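Local coordinates for protein beta-L-arabinobiosidase (Bacteroides thetaiotaomicron, PDB 5MQR) that hydrolyses glycosidic bonds, probably releasing arabinose-containing units from plant pectin for a gut bacterium, and may also have sialidase activity, at residues D181-I185 with N207-N211; I201-Y206 with T215-F220. All coordinates share one frame; numbering follows the deposited sequence.

How the contacts relate
Contacts 1 and 2 lie side by side, their centres about 12 Å apart, within the N-terminal beta-propeller region and 51 to 52 Å from the centre of the chain. Their segments alternate in sequence: 181-185, 201-206, 207-211, 215-220. Strand 202-206, the outermost of a four-stranded antiparallel sheet, connects them. Contact 1 lies at the end where strand 186-192 begins and strand 202-206 finishes; in contact 2 the chain that has left this edge strand comes back along it. The two pack directly, with Ile185 CG2 4.0 Å from Phe203 CZ and Phe210 CD2 4.1 Å from Thr215 CG2. Together they fold the connection towards helix 226-236 against the sheet.

Contact 1: residues D181-I185 with N207-N211; sequences DGNGI and NHGFN
Asn207 N donates to Ile185 O (3.0 Å, 158°), reaching it from above the carbonyl plane. A water also joins the two loops, donating to Gly184 O at 2.8 Å and to His208 O at 2.9 Å. It sits over the centre of one face of the His208 imidazole and near the plane of the Phe210 ring, at its edge. Phe210 then folds back over Ile185: with CG beside its own backbone N (chi1 -66°), the ring lays a face on Ile185 CA, 4.0 Å from the centroid, a CH-pi contact. Ile185 CG1 adds apolar packing against CZ of that ring. Asn207 to Phe210 form a type II turn in which Gly209 takes the positive phi suited to glycine. A side chain at Gly184 would start beside Asn207 OD1, so the bare backbone fits easily there. The amide nitrogen ND2 of Asn207 is held by Asp250 and the Glu248 carbonyl. Asp181 makes an Asx turn by accepting from Asn183 N, and its carboxylate also bridges to Lys134. Ile185, backbone-bonded to Tyr169 on strand 163-170, leads into strand 186-192, while Asn207 leaves strand 202-206, so the contact closes one end of that antiparallel pair.

Contact 2: residues I201-Y206 with T215-F220; sequences IYFIYY and TDYPYF
Phe203 grips the peptides before and after Tyr219, giving its N-H to Pro218 O (2.9 Å, 153°) and accepting Phe220 N at its own carbonyl O (2.9 Å), the pattern of a single parallel bridge. Beside it, Tyr202 CA makes a short C-H...O contact with the same Pro218 O. Ile201 packs beneath Tyr217: its CG2 lies over the ring face, 3.8 Å from the centroid, while CD1 reaches on to CZ and OH. Tyr217 CG stands beside its backbone N (chi1 -64°), which turns the broad ring towards the branched isoleucine. Phe203 CE2 meets an edge of that ring, and Thr215 CG2 lies over one face of the Phe203 ring. Replacing Tyr217 by an alanine is likely to uncover Ile201 CG2 and CD1 and to open a gap beside Phe203 CE2. Farther along, the rings of Tyr206 and Tyr219 are nearly parallel but slid apart, with little overlap, CE2 of Tyr206 approaching CD1 of Tyr219 at 3.5 Å. Tyr206 OH, buried against Tyr219 CB, has no polar partner in the model, so the tyrosine probably contributes here mainly by packing. Pro218 sets CG against Tyr202 CD2, a flat ring meeting a compact one. Phe220 brings CD1 to Ile204 CG1 and also packs on Cys232 and Leu236 of helix 226-236. Ile204 and Tyr205 face Arg187 as a classic beta bulge, where the strand turns a corner. A returning loop thus packs along the outermost strand of a four-stranded antiparallel sheet, consistent with a blade of the N-terminal beta propeller.

Contact 1: residues D181-I185 with N207-N211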
loop_
_atom_site.group_PDB
_atom_site.type_symbol
_atom_site.label_atom_id
_atom_site.label_comp_id
_atom_site.label_asym_id
_atom_site.label_seq_id
_atom_site.Cartn_x
_atom_site.Cartn_y
_atom_site.Cartn_z
ATOM N N ASP A 181 4.950 -30.972 -35.293
ATOM C CA ASP A 181 3.992 -31.125 -36.396
ATOM C C ASP A 181 2.999 -32.288 -36.133
ATOM O O ASP A 181 2.129 -32.574 -36.973
ATOM C CB ASP A 181 4.737 -31.343 -37.721
ATOM C CG ASP A 181 5.649 -32.562 -37.693
ATOM O OD1 ASP A 181 5.878 -33.119 -36.594
ATOM O OD2 ASP A 181 6.155 -32.952 -38.767
ATOM N N GLY A 182 3.156 -32.953 -34.985
ATOM C CA GLY A 182 2.368 -34.127 -34.652
ATOM C C GLY A 182 2.870 -35.377 -35.352
ATOM O O GLY A 182 2.162 -36.390 -35.372
ATOM N N ASN A 183 4.080 -35.313 -35.920
ATOM C CA ASN A 183 4.738 -36.480 -36.512
ATOM C C ASN A 183 6.039 -36.772 -35.757
ATOM O O ASN A 183 6.920 -37.444 -36.302
ATOM C CB ASN A 183 5.048 -36.265 -38.004
ATOM C CG ASN A 183 3.853 -35.745 -38.799
ATOM O OD1 ASN A 183 3.921 -34.693 -39.425
ATOM N ND2 ASN A 183 2.772 -36.475 -38.778
ATOM N N GLY A 184 6.144 -36.285 -34.508
ATOM C CA GLY A 184 7.318 -36.527 -33.672
ATOM C C GLY A 184 7.416 -37.963 -33.173
ATOM O O GLY A 184 6.816 -38.881 -33.736
ATOM N N ILE A 185 8.216 -38.162 -32.133
ATOM C CA ILE A 185 8.510 -39.499 -31.632
ATOM C C ILE A 185 7.629 -39.785 -30.430
ATOM O O ILE A 185 6.856 -40.738 -30.435
ATOM C CB ILE A 185 9.986 -39.623 -31.254
ATOM C CG1 ILE A 185 10.843 -39.492 -32.508
ATOM C CG2 ILE A 185 10.266 -40.964 -30.586
ATOM C CD1 ILE A 185 12.287 -39.161 -32.221
ATOM N N ASN A 207 3.873 -40.872 -30.365
ATOM C CA ASN A 207 3.276 -40.342 -31.577
ATOM C C ASN A 207 3.020 -41.506 -32.526
ATOM O O ASN A 207 3.661 -42.554 -32.421
ATOM C CB ASN A 207 4.175 -39.283 -32.221
ATOM C CG ASN A 207 4.137 -37.951 -31.488
ATOM O OD1 ASN A 207 5.060 -37.607 -30.763
ATOM N ND2 ASN A 207 3.080 -37.196 -31.688
ATOM N N HIS A 208 2.074 -41.310 -33.439
ATOM C CA HIS A 208 1.621 -42.368 -34.358
ATOM C C HIS A 208 2.804 -42.973 -35.089
ATOM O O HIS A 208 3.699 -42.257 -35.527
ATOM C CB HIS A 208 0.583 -41.846 -35.382
ATOM C CG HIS A 208 1.118 -40.796 -36.312
ATOM N ND1 HIS A 208 1.743 -41.098 -37.509
ATOM C CD2 HIS A 208 1.134 -39.449 -36.209
ATOM C CE1 HIS A 208 2.118 -39.979 -38.099
ATOM N NE2 HIS A 208 1.756 -38.966 -37.331
ATOM N N GLY A 209 2.826 -44.290 -35.174
ATOM C CA GLY A 209 3.903 -44.989 -35.850
ATOM C C GLY A 209 5.026 -45.403 -34.930
ATOM O O GLY A 209 5.792 -46.291 -35.283
ATOM N N PHE A 210 5.131 -44.772 -33.756
ATOM C CA PHE A 210 6.069 -45.213 -32.723
ATOM C C PHE A 210 5.394 -46.054 -31.636
ATOM O O PHE A 210 4.233 -45.864 -31.309
ATOM C CB PHE A 210 6.811 -44.021 -32.127
ATOM C CG PHE A 210 7.711 -43.346 -33.116
ATOM C CD1 PHE A 210 7.238 -42.317 -33.922
ATOM C CD2 PHE A 210 9.015 -43.773 -33.281
ATOM C CE1 PHE A 210 8.068 -41.706 -34.843
ATOM C CE2 PHE A 210 9.847 -43.168 -34.209
ATOM C CZ PHE A 210 9.376 -42.133 -34.989
ATOM N N ASN A 211 6.155 -46.996 -31.096
ATOM C CA ASN A 211 5.656 -47.937 -30.105
ATOM C C ASN A 211 6.843 -48.546 -29.357
ATOM O O ASN A 211 7.999 -48.163 -29.608
ATOM C CB ASN A 211 4.807 -49.002 -30.804
ATOM C CG ASN A 211 5.521 -49.629 -31.976
ATOM O OD1 ASN A 211 6.547 -50.277 -31.812
ATOM N ND2 ASN A 211 4.990 -49.421 -33.170
HETATM O O HOH W 1 4.994 -39.712 -35.739
#

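Contact 2: residues I201-Y206 with T215-F220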
loop_
_atom_site.group_PDB
_atom_site.type_symbol
_atom_site.label_atom_id
_atom_site.label_comp_id
_atom_site.label_asym_id
_atom_site.label_seq_id
_atom_site.Cartn_x
_atom_site.Cartn_y
_atom_site.Cartn_z
ATOM N N ILE A 201 14.385 -43.442 -17.503
ATOM C CA ILE A 201 13.554 -42.764 -18.471
ATOM C C ILE A 201 12.555 -43.748 -19.070
ATOM O O ILE A 201 12.928 -44.845 -19.469
ATOM C CB ILE A 201 14.378 -42.132 -19.614
ATOM C CG1 ILE A 201 15.353 -41.093 -19.045
ATOM C CG2 ILE A 201 13.439 -41.464 -20.633
ATOM C CD1 ILE A 201 16.414 -40.653 -20.020
ATOM N N TYR A 202 11.291 -43.338 -19.121
ATOM C CA TYR A 202 10.278 -44.079 -19.842
ATOM C C TYR A 202 9.485 -43.162 -20.778
ATOM O O TYR A 202 9.411 -41.949 -20.576
ATOM C CB TYR A 202 9.297 -44.750 -18.885
ATOM C CG TYR A 202 9.906 -45.688 -17.874
ATOM C CD1 TYR A 202 10.376 -45.213 -16.640
ATOM C CD2 TYR A 202 9.966 -47.056 -18.111
ATOM C CE1 TYR A 202 10.925 -46.077 -15.697
ATOM C CE2 TYR A 202 10.507 -47.917 -17.175
ATOM C CZ TYR A 202 10.983 -47.422 -15.974
ATOM O OH TYR A 202 11.510 -48.284 -15.054
ATOM N N PHE A 203 8.886 -43.775 -21.789
ATOM C CA PHE A 203 7.886 -43.123 -22.595
ATOM C C PHE A 203 6.526 -43.181 -21.906
ATOM O O PHE A 203 6.091 -44.231 -21.425
ATOM C CB PHE A 203 7.769 -43.779 -23.962
ATOM C CG PHE A 203 8.752 -43.268 -24.954
ATOM C CD1 PHE A 203 8.447 -42.165 -25.735
ATOM C CD2 PHE A 203 9.981 -43.882 -25.103
ATOM C CE1 PHE A 203 9.336 -41.684 -26.657
ATOM C CE2 PHE A 203 10.890 -43.409 -26.024
ATOM C CZ PHE A 203 10.567 -42.307 -26.805
ATOM N N ILE A 204 5.867 -42.036 -21.888
ATOM C CA ILE A 204 4.499 -41.916 -21.422
ATOM C C ILE A 204 3.499 -41.755 -22.602
ATOM O O ILE A 204 2.309 -42.065 -22.454
ATOM C CB ILE A 204 4.388 -40.764 -20.396
ATOM C CG1 ILE A 204 3.053 -40.826 -19.641
ATOM C CG2 ILE A 204 4.539 -39.404 -21.057
ATOM C CD1 ILE A 204 2.959 -39.906 -18.429
ATOM N N TYR A 205 3.971 -41.274 -23.756
ATOM C CA TYR A 205 3.130 -41.111 -24.939
ATOM C C TYR A 205 3.952 -41.375 -26.204
ATOM O O TYR A 205 5.094 -40.919 -26.313
ATOM C CB TYR A 205 2.551 -39.693 -24.967
ATOM C CG TYR A 205 1.747 -39.380 -26.208
ATOM C CD1 TYR A 205 0.375 -39.663 -26.270
ATOM C CD2 TYR A 205 2.363 -38.809 -27.334
ATOM C CE1 TYR A 205 -0.370 -39.370 -27.412
ATOM C CE2 TYR A 205 1.635 -38.514 -28.490
ATOM C CZ TYR A 205 0.264 -38.790 -28.535
ATOM O OH TYR A 205 -0.453 -38.498 -29.695
ATOM N N TYR A 206 3.363 -42.116 -27.139
ATOM C CA TYR A 206 3.962 -42.334 -28.451
ATOM C C TYR A 206 3.162 -41.599 -29.504
ATOM O O TYR A 206 1.923 -41.698 -29.540
ATOM C CB TYR A 206 3.976 -43.803 -28.822
ATOM C CG TYR A 206 4.798 -44.667 -27.902
ATOM C CD1 TYR A 206 6.196 -44.642 -27.953
ATOM C CD2 TYR A 206 4.187 -45.508 -26.983
ATOM C CE1 TYR A 206 6.963 -45.446 -27.116
ATOM C CE2 TYR A 206 4.945 -46.322 -26.147
ATOM C CZ TYR A 206 6.323 -46.284 -26.210
ATOM O OH TYR A 206 7.050 -47.083 -25.371
ATOM N N THR A 215 11.257 -47.819 -30.187
ATOM C CA THR A 215 11.755 -46.732 -29.357
ATOM C C THR A 215 12.802 -47.250 -28.371
ATOM O O THR A 215 12.871 -48.450 -28.089
ATOM C CB THR A 215 10.615 -46.034 -28.602
ATOM O OG1 THR A 215 9.803 -47.004 -27.930
ATOM C CG2 THR A 215 9.752 -45.239 -29.562
ATOM N N ASP A 216 13.608 -46.324 -27.853
ATOM C CA ASP A 216 14.841 -46.647 -27.126
ATOM C C ASP A 216 14.749 -46.526 -25.606
ATOM O O ASP A 216 15.758 -46.632 -24.927
ATOM C CB ASP A 216 15.974 -45.760 -27.650
ATOM C CG ASP A 216 16.258 -45.984 -29.126
ATOM O OD1 ASP A 216 16.128 -47.132 -29.590
ATOM O OD2 ASP A 216 16.622 -45.019 -29.827
ATOM N N TYR A 217 13.553 -46.285 -25.077
ATOM C CA TYR A 217 13.299 -46.359 -23.640
ATOM C C TYR A 217 11.999 -47.133 -23.453
ATOM O O TYR A 217 11.121 -47.049 -24.293
ATOM C CB TYR A 217 13.141 -44.966 -23.024
ATOM C CG TYR A 217 14.371 -44.099 -23.097
ATOM C CD1 TYR A 217 15.568 -44.486 -22.480
ATOM C CD2 TYR A 217 14.350 -42.891 -23.784
ATOM C CE1 TYR A 217 16.715 -43.686 -22.562
ATOM C CE2 TYR A 217 15.475 -42.077 -23.859
ATOM C CZ TYR A 217 16.661 -42.469 -23.255
ATOM O OH TYR A 217 17.774 -41.640 -23.342
ATOM N N PRO A 218 11.865 -47.887 -22.351
ATOM C CA PRO A 218 10.620 -48.651 -22.218
ATOM C C PRO A 218 9.398 -47.798 -21.901
ATOM O O PRO A 218 9.504 -46.626 -21.501
ATOM C CB PRO A 218 10.924 -49.673 -21.105
ATOM C CG PRO A 218 12.126 -49.147 -20.383
ATOM C CD PRO A 218 12.867 -48.241 -21.324
ATOM N N TYR A 219 8.236 -48.387 -22.132
ATOM C CA TYR A 219 6.966 -47.766 -21.793
ATOM C C TYR A 219 6.807 -47.710 -20.271
ATOM O O TYR A 219 7.231 -48.619 -19.559
ATOM C CB TYR A 219 5.845 -48.565 -22.433
ATOM C CG TYR A 219 4.466 -47.973 -22.327
ATOM C CD1 TYR A 219 4.194 -46.701 -22.795
ATOM C CD2 TYR A 219 3.424 -48.728 -21.813
ATOM C CE1 TYR A 219 2.922 -46.178 -22.719
ATOM C CE2 TYR A 219 2.149 -48.224 -21.736
ATOM C CZ TYR A 219 1.897 -46.958 -22.187
ATOM O OH TYR A 219 0.618 -46.479 -22.081
ATOM N N PHE A 220 6.203 -46.640 -19.780
ATOM C CA PHE A 220 6.176 -46.385 -18.341
ATOM C C PHE A 220 5.527 -47.512 -17.525
ATOM O O PHE A 220 5.899 -47.724 -16.387
ATOM C CB PHE A 220 5.532 -45.027 -18.016
ATOM C CG PHE A 220 4.021 -45.026 -18.041
ATOM C CD1 PHE A 220 3.327 -44.802 -19.224
ATOM C CD2 PHE A 220 3.292 -45.211 -16.864
ATOM C CE1 PHE A 220 1.940 -44.790 -19.247
ATOM C CE2 PHE A 220 1.899 -45.185 -16.870
ATOM C CZ PHE A 220 1.220 -44.984 -18.066
#